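Long-range contacts in putative enoyl-CoA hydratase/isomerase (Acinetobacter baumannii, PDB 3FDU), which probably acts on the coenzyme A thioesters of fatty acids as a hydratase or isomerase of the crotonase superfamily: residues T17-R22 with R56-D61; H60-G65 with G108-I113; L102-K107 with T116-A121; A130-P135 with F170-A175. The protein carries 4 engineered substitutions. All blocks are in the same frame, centred on the assembly; numbering follows the deposited sequence.

How the contacts relate
Contacts 1 and 3 both reach the six-stranded sheet, contact 1 between two of its strands and contact 3 packing a helix-like turn on strand 102-106; contacts 2 and 4 share the small three-stranded sheet through strands 109-111 and 131-133. Contact 3 lies deepest, with every touching residue buried, and holds by aliphatic packing alone. Contact 4 is also largely buried and combines two backbone bonds with phenylalanine packing. Contacts 1 and 2 are partly buried and depend mainly on backbone hydrogen bonds, reinforced by an aspartate in contact 2. They share His60 and Asp61. Phe62 ties contact 2 to contact 3 by packing against Ile104 and Ile117, and Phe132 of contact 4 meets Val106 and Leu118.

Contact 1 of 4, residues T17-R22 with R56-D61; sequences TLAINR and RGAEHD
Leu18, Ala19 and Ile20 run parallel to Arg56 and Gly57 as neighbouring strands of the large sheet. Arg56 bonds to the residues on either side of Ala19: its N donates to Leu18 O (3.0 Å), and its O accepts from Ile20 N (2.9 Å). The pairing carries on past the strand end, where Ala58 N donates to Ile20 O at 2.8 Å. Gly57, with no side chain, leaves room for the chain to turn back so that Asp61 O can come close. The arginine has its CG between backbone N and carbonyl carbon (chi1 53°) and extends to NE, carrying the guanidinium along the sheet face beside Ala19. The methyl of Ala19 sits over one face of that flat group, CB to NH1 4.1 Å, small enough not to push it away. In the guanidinium plane NH1 bonds Gly57 O at 2.9 Å, fixing the group's rotation, while Thr17 CG2 touches Arg56 NE at 3.7 Å. Tyr189 adds a cation-pi contact with Arg56. In this beta-alpha-beta unit the connecting helix 31-46 covers the opposite face, taking Ile20 against Ile37 and Leu18 against Ala40; strand 7-12 flanks 15-20 on its other edge, and strand 102-106 flanks 52-57.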
loop_
_atom_site.group_PDB
_atom_site.type_symbol
_atom_site.label_atom_id
_atom_site.label_comp_id
_atom_site.label_asym_id
_atom_site.label_seq_id
_atom_site.Cartn_x
_atom_site.Cartn_y
_atom_site.Cartn_z
ATOM N N THR A 17 4.708 -23.546 -18.681
ATOM C CA THR A 17 4.769 -23.862 -17.248
ATOM C C THR A 17 6.211 -24.181 -16.944
ATOM O O THR A 17 6.805 -25.082 -17.573
ATOM C CB THR A 17 3.834 -25.054 -16.810
ATOM O OG1 THR A 17 2.472 -24.773 -17.153
ATOM C CG2 THR A 17 3.893 -25.316 -15.266
ATOM N N LEU A 18 6.803 -23.406 -16.036
ATOM C CA LEU A 18 8.180 -23.641 -15.596
ATOM C C LEU A 18 8.123 -24.228 -14.191
ATOM O O LEU A 18 7.629 -23.602 -13.250
ATOM C CB LEU A 18 9.007 -22.351 -15.603
ATOM C CG LEU A 18 9.297 -21.776 -17.013
ATOM C CD1 LEU A 18 9.991 -20.439 -16.959
ATOM C CD2 LEU A 18 10.150 -22.783 -17.776
ATOM N N ALA A 19 8.630 -25.437 -14.027
ATOM C CA ALA A 19 8.505 -26.050 -12.727
ATOM C C ALA A 19 9.852 -26.431 -12.152
ATOM O O ALA A 19 10.598 -27.224 -12.748
ATOM C CB ALA A 19 7.547 -27.280 -12.805
ATOM N N ILE A 20 10.153 -25.852 -10.991
ATOM C CA ILE A 20 11.386 -26.149 -10.266
ATOM C C ILE A 20 11.281 -27.565 -9.704
ATOM O O ILE A 20 10.297 -27.935 -9.023
ATOM C CB ILE A 20 11.661 -25.082 -9.160
ATOM C CG1 ILE A 20 11.643 -23.650 -9.808
ATOM C CG2 ILE A 20 12.974 -25.302 -8.528
ATOM C CD1 ILE A 20 11.732 -22.476 -8.779
ATOM N N ASN A 21 12.321 -28.351 -9.963
ATOM C CA ASN A 21 12.271 -29.768 -9.634
ATOM C C ASN A 21 13.597 -30.213 -9.005
ATOM O O ASN A 21 14.433 -30.859 -9.662
ATOM C CB ASN A 21 12.018 -30.545 -10.934
ATOM C CG ASN A 21 11.651 -31.992 -10.692
ATOM O OD1 ASN A 21 11.393 -32.420 -9.565
ATOM N ND2 ASN A 21 11.647 -32.759 -11.766
ATOM N N ARG A 22 13.792 -29.855 -7.745
ATOM C CA ARG A 22 14.963 -30.302 -7.021
ATOM C C ARG A 22 14.531 -30.755 -5.645
ATOM O O ARG A 22 14.884 -30.124 -4.657
ATOM C CB ARG A 22 16.003 -29.151 -6.921
ATOM C CG ARG A 22 17.392 -29.634 -6.533
ATOM C CD ARG A 22 18.231 -28.464 -6.129
ATOM N NE ARG A 22 19.514 -28.879 -5.597
ATOM C CZ ARG A 22 20.253 -28.150 -4.782
ATOM N NH1 ARG A 22 19.831 -26.951 -4.356
ATOM N NH2 ARG A 22 21.403 -28.650 -4.351
ATOM N N ARG A 56 6.296 -22.381 -10.817
ATOM C CA ARG A 56 5.951 -22.997 -9.560
ATOM C C ARG A 56 6.951 -24.085 -9.262
ATOM O O ARG A 56 7.849 -24.334 -10.056
ATOM C CB ARG A 56 4.561 -23.627 -9.637
ATOM C CG ARG A 56 4.407 -24.596 -10.820
ATOM C CD ARG A 56 3.012 -25.213 -10.736
ATOM N NE ARG A 56 2.635 -26.053 -11.859
ATOM C CZ ARG A 56 2.996 -27.319 -12.001
ATOM N NH1 ARG A 56 3.823 -27.862 -11.125
ATOM N NH2 ARG A 56 2.552 -28.029 -13.034
ATOM N N GLY A 57 6.822 -24.721 -8.114
ATOM C CA GLY A 57 7.525 -25.987 -7.917
ATOM C C GLY A 57 6.842 -27.124 -8.693
ATOM O O GLY A 57 5.661 -27.033 -9.064
ATOM N N ALA A 58 7.546 -28.226 -8.879
ATOM C CA ALA A 58 6.974 -29.422 -9.514
ATOM C C ALA A 58 6.021 -30.162 -8.572
ATOM O O ALA A 58 5.051 -30.797 -9.016
ATOM C CB ALA A 58 8.119 -30.366 -9.967
ATOM N N GLU A 59 6.277 -30.074 -7.263
ATOM C CA GLU A 59 5.567 -30.928 -6.309
ATOM C C GLU A 59 5.101 -30.175 -5.093
ATOM O O GLU A 59 4.371 -29.197 -5.244
ATOM C CB GLU A 59 6.473 -32.069 -5.883
ATOM C CG GLU A 59 6.411 -33.258 -6.810
ATOM C CD GLU A 59 5.311 -34.206 -6.363
ATOM O OE1 GLU A 59 4.228 -33.702 -5.962
ATOM O OE2 GLU A 59 5.526 -35.446 -6.395
ATOM N N HIS A 60 5.544 -30.590 -3.907
ATOM C CA HIS A 60 4.996 -30.045 -2.644
ATOM C C HIS A 60 5.601 -28.745 -2.079
ATOM O O HIS A 60 5.100 -28.246 -1.073
ATOM C CB HIS A 60 5.050 -31.096 -1.539
ATOM C CG HIS A 60 4.378 -32.389 -1.907
ATOM N ND1 HIS A 60 3.032 -32.474 -2.189
ATOM C CD2 HIS A 60 4.871 -33.648 -2.035
ATOM C CE1 HIS A 60 2.718 -33.730 -2.471
ATOM N NE2 HIS A 60 3.815 -34.460 -2.393
ATOM N N ASP A 61 6.651 -28.231 -2.717
ATOM C CA ASP A 61 7.355 -26.986 -2.277
ATOM C C ASP A 61 7.624 -26.027 -3.431
ATOM O O ASP A 61 7.791 -26.446 -4.568
ATOM C CB ASP A 61 8.713 -27.327 -1.630
ATOM C CG ASP A 61 8.540 -28.129 -0.351
ATOM O OD1 ASP A 61 8.032 -27.551 0.626
ATOM O OD2 ASP A 61 8.909 -29.335 -0.361
#

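Contact 2 of 4, residues H60-G65 with G108-I113; sequences HDFTAG and GVAIGI
Asp61 grips the start of strand 109-111: its CG stands anti to the carbonyl carbon (chi1 -64°), which carries OD1 to the amide of Val109, met on the anti lone pair at 3.0 Å and almost straight (174°). The backbones keep close along the run, closest at Asp61 and Gly108. Val109 O accepts from Thr63 N (3.0 Å), with a weak bond from Phe62 N, and Thr63 O receives Ile111 N at 2.9 Å. Glycines permit this: Gly108 CA makes a CA-H...O contact with His60 O (3.3 Å), where a CB would strike that oxygen and Asp61 OD1; at the positive phi of Gly65 a CB would jam against the preceding carbonyl and crowd Ile111 O. Val109 CG2 packs on Asp61 OD1 (3.5 Å) and Ala64 CA (3.8 Å), and Ala110 CB meets the Phe62 ring edge, CD2 4.0 Å away. The loose, solvent side is the His60 end, whose exposed imidazole leads away. Thr63 OG1 accepts Gly65 N in an ST turn and also bonds Asn27 O. Main-chain groups thus do most of the holding; as in crotonase relatives, where the loops following these strands supply the oxyanion-hole amides, this bracing probably helps to set that backbone.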
loop_
_atom_site.group_PDB
_atom_site.type_symbol
_atom_site.label_atom_id
_atom_site.label_comp_id
_atom_site.label_asym_id
_atom_site.label_seq_id
_atom_site.Cartn_x
_atom_site.Cartn_y
_atom_site.Cartn_z
ATOM N N HIS A 60 5.544 -30.590 -3.907
ATOM C CA HIS A 60 4.996 -30.045 -2.644
ATOM C C HIS A 60 5.601 -28.745 -2.079
ATOM O O HIS A 60 5.100 -28.246 -1.073
ATOM C CB HIS A 60 5.050 -31.096 -1.539
ATOM C CG HIS A 60 4.378 -32.389 -1.907
ATOM N ND1 HIS A 60 3.032 -32.474 -2.189
ATOM C CD2 HIS A 60 4.871 -33.648 -2.035
ATOM C CE1 HIS A 60 2.718 -33.730 -2.471
ATOM N NE2 HIS A 60 3.815 -34.460 -2.393
ATOM N N ASP A 61 6.651 -28.231 -2.717
ATOM C CA ASP A 61 7.355 -26.986 -2.277
ATOM C C ASP A 61 7.624 -26.027 -3.431
ATOM O O ASP A 61 7.791 -26.446 -4.568
ATOM C CB ASP A 61 8.713 -27.327 -1.630
ATOM C CG ASP A 61 8.540 -28.129 -0.351
ATOM O OD1 ASP A 61 8.032 -27.551 0.626
ATOM O OD2 ASP A 61 8.909 -29.335 -0.361
ATOM N N PHE A 62 7.672 -24.738 -3.140
ATOM C CA PHE A 62 8.049 -23.784 -4.167
ATOM C C PHE A 62 9.580 -23.609 -4.183
ATOM O O PHE A 62 10.270 -24.012 -5.130
ATOM C CB PHE A 62 7.362 -22.443 -3.886
ATOM C CG PHE A 62 7.705 -21.374 -4.900
ATOM C CD1 PHE A 62 7.827 -21.696 -6.233
ATOM C CD2 PHE A 62 7.897 -20.028 -4.498
ATOM C CE1 PHE A 62 8.097 -20.696 -7.204
ATOM C CE2 PHE A 62 8.201 -19.009 -5.482
ATOM C CZ PHE A 62 8.298 -19.369 -6.822
ATOM N N THR A 63 10.117 -23.048 -3.115
ATOM C CA THR A 63 11.591 -22.990 -2.931
ATOM C C THR A 63 12.022 -22.728 -1.494
ATOM O O THR A 63 11.471 -21.852 -0.753
ATOM C CB THR A 63 12.298 -21.973 -3.900
ATOM O OG1 THR A 63 13.701 -21.920 -3.617
ATOM C CG2 THR A 63 11.757 -20.587 -3.674
ATOM N N ALA A 64 13.007 -23.532 -1.084
ATOM C CA ALA A 64 13.596 -23.406 0.244
ATOM C C ALA A 64 14.526 -22.183 0.302
ATOM O O ALA A 64 15.135 -21.891 1.332
ATOM C CB ALA A 64 14.403 -24.702 0.597
ATOM N N GLY A 65 14.656 -21.465 -0.801
ATOM C CA GLY A 65 15.558 -20.274 -0.770
ATOM C C GLY A 65 16.958 -20.543 -1.329
ATOM O O GLY A 65 17.190 -21.548 -1.992
ATOM N N GLY A 108 3.859 -25.389 0.111
ATOM C CA GLY A 108 4.962 -25.642 1.010
ATOM C C GLY A 108 5.907 -24.441 1.217
ATOM O O GLY A 108 5.474 -23.292 1.277
ATOM N N VAL A 109 7.204 -24.703 1.299
ATOM C CA VAL A 109 8.164 -23.634 1.677
ATOM C C VAL A 109 8.357 -22.625 0.538
ATOM O O VAL A 109 8.473 -22.993 -0.651
ATOM C CB VAL A 109 9.524 -24.177 2.196
ATOM C CG1 VAL A 109 9.322 -25.053 3.521
ATOM C CG2 VAL A 109 10.266 -24.949 1.110
ATOM N N ALA A 110 8.419 -21.354 0.920
ATOM C CA ALA A 110 8.736 -20.278 -0.021
ATOM C C ALA A 110 9.543 -19.290 0.763
ATOM O O ALA A 110 8.973 -18.455 1.475
ATOM C CB ALA A 110 7.457 -19.628 -0.493
ATOM N N ILE A 111 10.866 -19.374 0.635
ATOM C CA ILE A 111 11.796 -18.663 1.563
ATOM C C ILE A 111 12.740 -17.753 0.807
ATOM O O ILE A 111 13.227 -18.148 -0.239
ATOM C CB ILE A 111 12.622 -19.706 2.400
ATOM C CG1 ILE A 111 11.630 -20.467 3.368
ATOM C CG2 ILE A 111 13.671 -19.011 3.290
ATOM C CD1 ILE A 111 12.295 -21.674 4.106
ATOM N N GLY A 112 12.919 -16.513 1.277
ATOM C CA GLY A 112 13.956 -15.601 0.754
ATOM C C GLY A 112 13.526 -15.133 -0.625
ATOM O O GLY A 112 12.519 -14.428 -0.774
ATOM N N ILE A 113 14.271 -15.545 -1.651
ATOM C CA ILE A 113 13.808 -15.361 -3.011
ATOM C C ILE A 113 12.414 -15.990 -3.315
ATOM O O ILE A 113 11.745 -15.560 -4.243
ATOM C CB ILE A 113 14.828 -15.936 -4.013
ATOM C CG1 ILE A 113 14.412 -15.521 -5.432
ATOM C CG2 ILE A 113 14.890 -17.465 -3.913
ATOM C CD1 ILE A 113 15.492 -14.870 -6.213
#

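Contact 3 of 4, residues L102-K107 with T116-A121; sequences LIIAVK and TILLQA
Ile104 reaches Ala121, Ile117 and Leu118 because its two branches part at CB. CG1 stands opposite the carbonyl carbon (chi1 -67°), and the chain runs on extended (chi2 -174°), which sends CD1 outward from the strand until it lies 3.8 Å from Ile117 CG2. CG2, anti to the backbone N, meets Leu118 CD2 at 3.6 Å. Leu118 crosses Ile104 at about a right angle, and its same methyl also touches Val106 CG2 (4.1 Å), bridging two successive inward-facing residues of strand 102-106. Such branched side chains suit a strand, since they spread methyl groups over its face, while the longer leucine reaches across from the helix-like turn 117-120 to lie against both. Ala121 is short enough to come close to the backbone: its CB lies 3.7 Å from Leu102 O and 3.8 Å from Ile104 CG1. Beside it, Leu102 CD2 rests 4.0 Å from Gln120 O. Gln120, the polar side chain among the touching residues, turns its end away: its NE2 donates to Gly145 O and also to Thr116 O (3.2 Å), which Leu119 N reaches from the other face of its carbonyl plane. Leu118 O and Ala121 O have weak bonds from His158 of a neighbouring subunit. The contact itself is purely hydrophobic, so shape and burial hold the turn against the sheet, while polar groups find their partners around its border.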
loop_
_atom_site.group_PDB
_atom_site.type_symbol
_atom_site.label_atom_id
_atom_site.label_comp_id
_atom_site.label_asym_id
_atom_site.label_seq_id
_atom_site.Cartn_x
_atom_site.Cartn_y
_atom_site.Cartn_z
ATOM N N LEU A 102 2.868 -13.045 -15.688
ATOM C CA LEU A 102 3.648 -14.037 -14.897
ATOM C C LEU A 102 2.798 -14.460 -13.694
ATOM O O LEU A 102 2.438 -13.614 -12.851
ATOM C CB LEU A 102 4.968 -13.432 -14.405
ATOM C CG LEU A 102 5.871 -14.360 -13.547
ATOM C CD1 LEU A 102 6.243 -15.668 -14.306
ATOM C CD2 LEU A 102 7.154 -13.627 -13.146
ATOM N N ILE A 103 2.433 -15.747 -13.631
ATOM C CA ILE A 103 1.676 -16.251 -12.514
ATOM C C ILE A 103 2.578 -17.188 -11.733
ATOM O O ILE A 103 3.315 -17.951 -12.336
ATOM C CB ILE A 103 0.402 -17.020 -12.964
ATOM C CG1 ILE A 103 -0.494 -16.138 -13.873
ATOM C CG2 ILE A 103 -0.366 -17.618 -11.765
ATOM C CD1 ILE A 103 -1.640 -16.929 -14.521
ATOM N N ILE A 104 2.522 -17.109 -10.394
ATOM C CA ILE A 104 3.256 -18.014 -9.519
ATOM C C ILE A 104 2.276 -18.807 -8.657
ATOM O O ILE A 104 1.262 -18.274 -8.137
ATOM C CB ILE A 104 4.310 -17.267 -8.669
ATOM C CG1 ILE A 104 5.406 -16.717 -9.638
ATOM C CG2 ILE A 104 4.929 -18.240 -7.595
ATOM C CD1 ILE A 104 6.629 -16.052 -8.998
ATOM N N ALA A 105 2.565 -20.080 -8.474
ATOM C CA ALA A 105 1.709 -20.893 -7.621
ATOM C C ALA A 105 2.559 -21.481 -6.493
ATOM O O ALA A 105 3.550 -22.117 -6.775
ATOM C CB ALA A 105 1.040 -22.064 -8.455
ATOM N N VAL A 106 2.146 -21.303 -5.239
ATOM C CA VAL A 106 2.998 -21.682 -4.105
ATOM C C VAL A 106 2.359 -22.817 -3.282
ATOM O O VAL A 106 1.192 -22.720 -2.915
ATOM C CB VAL A 106 3.223 -20.448 -3.164
ATOM C CG1 VAL A 106 4.070 -20.811 -1.939
ATOM C CG2 VAL A 106 3.921 -19.344 -3.953
ATOM N N LYS A 107 3.127 -23.866 -3.021
ATOM C CA LYS A 107 2.813 -24.907 -2.025
ATOM C C LYS A 107 4.059 -25.025 -1.148
ATOM O O LYS A 107 5.184 -24.762 -1.612
ATOM C CB LYS A 107 2.601 -26.279 -2.692
ATOM C CG LYS A 107 1.302 -26.459 -3.451
ATOM C CD LYS A 107 1.179 -27.876 -4.023
ATOM C CE LYS A 107 -0.009 -27.896 -4.910
ATOM N NZ LYS A 107 -0.378 -29.259 -5.464
ATOM N N THR A 116 10.543 -12.873 -2.391
ATOM C CA THR A 116 10.800 -11.635 -3.185
ATOM C C THR A 116 10.452 -11.772 -4.684
ATOM O O THR A 116 10.113 -10.781 -5.318
ATOM C CB THR A 116 12.223 -11.142 -3.025
ATOM O OG1 THR A 116 13.110 -12.149 -3.517
ATOM C CG2 THR A 116 12.536 -10.825 -1.543
ATOM N N ILE A 117 10.531 -12.982 -5.239
ATOM C CA ILE A 117 10.095 -13.202 -6.609
ATOM C C ILE A 117 8.570 -12.984 -6.778
ATOM O O ILE A 117 8.114 -12.603 -7.860
ATOM C CB ILE A 117 10.533 -14.594 -7.177
ATOM C CG1 ILE A 117 10.427 -14.558 -8.707
ATOM C CG2 ILE A 117 9.623 -15.715 -6.621
ATOM C CD1 ILE A 117 11.509 -15.147 -9.467
ATOM N N LEU A 118 7.791 -13.177 -5.707
ATOM C CA LEU A 118 6.335 -12.931 -5.743
ATOM C C LEU A 118 6.044 -11.475 -6.054
ATOM O O LEU A 118 5.005 -11.144 -6.651
ATOM C CB LEU A 118 5.692 -13.281 -4.388
ATOM C CG LEU A 118 5.953 -14.714 -3.923
ATOM C CD1 LEU A 118 5.199 -14.922 -2.629
ATOM C CD2 LEU A 118 5.521 -15.704 -5.051
ATOM N N LEU A 119 6.948 -10.609 -5.639
ATOM C CA LEU A 119 6.807 -9.172 -5.902
ATOM C C LEU A 119 7.103 -8.804 -7.351
ATOM O O LEU A 119 6.838 -7.656 -7.766
ATOM C CB LEU A 119 7.720 -8.351 -5.005
ATOM C CG LEU A 119 7.407 -8.487 -3.510
ATOM C CD1 LEU A 119 8.653 -7.972 -2.721
ATOM C CD2 LEU A 119 6.114 -7.764 -3.089
ATOM N N GLN A 120 7.665 -9.738 -8.115
ATOM C CA GLN A 120 7.727 -9.567 -9.564
ATOM C C GLN A 120 6.574 -10.212 -10.343
ATOM O O GLN A 120 6.461 -10.010 -11.551
ATOM C CB GLN A 120 9.075 -10.090 -10.134
ATOM C CG GLN A 120 10.313 -9.928 -9.244
ATOM C CD GLN A 120 10.501 -8.551 -8.696
ATOM O OE1 GLN A 120 10.266 -7.538 -9.373
ATOM N NE2 GLN A 120 10.913 -8.486 -7.445
ATOM N N ALA A 121 5.760 -11.061 -9.716
ATOM C CA ALA A 121 4.693 -11.737 -10.439
ATOM C C ALA A 121 3.455 -10.841 -10.478
ATOM O O ALA A 121 3.252 -10.050 -9.572
ATOM C CB ALA A 121 4.329 -13.104 -9.755
#

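Contact 4 of 4, residues A130-P135 with F170-A175; sequences ALFQIP and FNAETA
The rings of Phe132 and Phe170 lie nearly parallel, planes at 16°, but are slid apart with centroids 5.4 Å from each other, so they barely overlap. They flank an antiparallel hydrogen-bonded pair at the border of the small three-stranded sheet, leading directly into helix 172-177. Over one face of Phe170 lies Phe132 CB, a CH-pi contact 3.5 Å from the ring centroid; Ile134 CG1 and Ala175 CB are at its edge. Phe170 CG sits between backbone N and carbonyl carbon (chi1 62°), which turns the ring against that CB. Phe132 has the methyl of Ala175 over one face, CB 3.9 Å from its centroid, and Phe170 O and Ala172 CA at its edge. Phe132 N to Phe170 O and Phe170 N to Phe132 O each measure 2.9 Å. Both rings go to the same face of the sheet, where Val115 touches each, and the bulk of phenylalanine suits this buried place; Ala172 and Ala175 let the first helical turn come close. Asn171 is the N-cap, its short side chain putting OD1 in line with Thr174 N at 2.9 Å. A water joins Ala130, just before strand 131-133, to the helix's first residue, donating to Ala130 O and accepting from Ala172 N, each at 2.8 Å.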
loop_
_atom_site.group_PDB
_atom_site.type_symbol
_atom_site.label_atom_id
_atom_site.label_comp_id
_atom_site.label_asym_id
_atom_site.label_seq_id
_atom_site.Cartn_x
_atom_site.Cartn_y
_atom_site.Cartn_z
ATOM N N ALA A 130 1.353 -23.476 2.386
ATOM C CA ALA A 130 2.437 -22.532 2.133
ATOM C C ALA A 130 3.039 -21.929 3.410
ATOM O O ALA A 130 2.332 -21.463 4.292
ATOM C CB ALA A 130 1.967 -21.452 1.209
ATOM N N LEU A 131 4.364 -21.924 3.484
ATOM C CA LEU A 131 5.049 -21.378 4.634
ATOM C C LEU A 131 6.126 -20.434 4.122
ATOM O O LEU A 131 7.080 -20.867 3.477
ATOM C CB LEU A 131 5.698 -22.500 5.481
ATOM C CG LEU A 131 4.674 -23.353 6.289
ATOM C CD1 LEU A 131 5.464 -24.504 6.905
ATOM C CD2 LEU A 131 3.873 -22.532 7.357
ATOM N N PHE A 132 5.978 -19.167 4.439
ATOM C CA PHE A 132 6.826 -18.122 3.856
ATOM C C PHE A 132 7.833 -17.588 4.891
ATOM O O PHE A 132 7.568 -17.576 6.083
ATOM C CB PHE A 132 5.982 -16.940 3.391
ATOM C CG PHE A 132 4.876 -17.282 2.404
ATOM C CD1 PHE A 132 5.109 -17.195 1.035
ATOM C CD2 PHE A 132 3.600 -17.630 2.844
ATOM C CE1 PHE A 132 4.093 -17.479 0.112
ATOM C CE2 PHE A 132 2.566 -17.931 1.929
ATOM C CZ PHE A 132 2.807 -17.860 0.556
ATOM N N GLN A 133 8.955 -17.044 4.402
ATOM C CA GLN A 133 9.881 -16.361 5.296
ATOM C C GLN A 133 10.821 -15.474 4.488
ATOM O O GLN A 133 11.192 -15.828 3.361
ATOM C CB GLN A 133 10.710 -17.393 6.096
ATOM C CG GLN A 133 11.636 -16.714 7.194
ATOM C CD GLN A 133 12.568 -17.768 7.784
ATOM O OE1 GLN A 133 12.753 -18.825 7.177
ATOM N NE2 GLN A 133 13.101 -17.509 8.961
ATOM N N ILE A 134 11.163 -14.294 5.044
ATOM C CA ILE A 134 12.245 -13.450 4.520
ATOM C C ILE A 134 13.345 -13.434 5.573
ATOM O O ILE A 134 13.338 -12.617 6.493
ATOM C CB ILE A 134 11.770 -11.980 4.312
ATOM C CG1 ILE A 134 10.353 -11.983 3.718
ATOM C CG2 ILE A 134 12.727 -11.198 3.342
ATOM C CD1 ILE A 134 9.849 -10.588 3.368
ATOM N N PRO A 135 14.268 -14.353 5.473
ATOM C CA PRO A 135 15.264 -14.568 6.536
ATOM C C PRO A 135 16.494 -13.691 6.441
ATOM O O PRO A 135 17.427 -13.865 7.272
ATOM C CB PRO A 135 15.686 -16.031 6.317
ATOM C CG PRO A 135 15.513 -16.234 4.835
ATOM C CD PRO A 135 14.339 -15.370 4.413
ATOM N N PHE A 170 5.791 -17.090 8.352
ATOM C CA PHE A 170 4.399 -16.619 8.315
ATOM C C PHE A 170 3.560 -17.471 7.364
ATOM O O PHE A 170 4.101 -18.101 6.448
ATOM C CB PHE A 170 4.273 -15.096 8.049
ATOM C CG PHE A 170 4.841 -14.609 6.668
ATOM C CD1 PHE A 170 3.992 -14.458 5.542
ATOM C CD2 PHE A 170 6.207 -14.286 6.538
ATOM C CE1 PHE A 170 4.502 -13.986 4.291
ATOM C CE2 PHE A 170 6.728 -13.805 5.293
ATOM C CZ PHE A 170 5.863 -13.698 4.164
ATOM N N ASN A 171 2.235 -17.526 7.591
ATOM C CA ASN A 171 1.451 -18.519 6.901
ATOM C C ASN A 171 0.742 -17.891 5.701
ATOM O O ASN A 171 1.004 -16.712 5.353
ATOM C CB ASN A 171 0.429 -19.174 7.844
ATOM C CG ASN A 171 -0.508 -18.141 8.489
ATOM O OD1 ASN A 171 -0.773 -17.082 7.908
ATOM N ND2 ASN A 171 -1.002 -18.440 9.687
ATOM N N ALA A 172 -0.102 -18.669 5.022
ATOM C CA ALA A 172 -0.743 -18.130 3.811
ATOM C C ALA A 172 -1.727 -16.996 4.130
ATOM O O ALA A 172 -1.883 -16.059 3.355
ATOM C CB ALA A 172 -1.426 -19.261 2.986
ATOM N N GLU A 173 -2.382 -17.037 5.286
ATOM C CA GLU A 173 -3.325 -15.977 5.641
ATOM C C GLU A 173 -2.613 -14.650 5.862
ATOM O O GLU A 173 -3.117 -13.596 5.503
ATOM C CB GLU A 173 -4.127 -16.368 6.890
ATOM C CG GLU A 173 -5.103 -17.542 6.691
ATOM C CD GLU A 173 -4.438 -18.923 6.465
ATOM O OE1 GLU A 173 -3.270 -19.175 6.896
ATOM O OE2 GLU A 173 -5.124 -19.776 5.846
ATOM N N THR A 174 -1.454 -14.691 6.514
ATOM C CA THR A 174 -0.611 -13.491 6.666
ATOM C C THR A 174 -0.159 -12.983 5.272
ATOM O O THR A 174 -0.220 -11.786 5.024
ATOM C CB THR A 174 0.641 -13.783 7.549
ATOM O OG1 THR A 174 0.194 -14.062 8.895
ATOM C CG2 THR A 174 1.638 -12.550 7.605
ATOM N N ALA A 175 0.277 -13.889 4.392
ATOM C CA ALA A 175 0.769 -13.490 3.076
ATOM C C ALA A 175 -0.379 -12.901 2.284
ATOM O O ALA A 175 -0.198 -11.942 1.556
ATOM C CB ALA A 175 1.370 -14.711 2.293
HETATM O O HOH W 1 -0.212 -21.413 5.573
#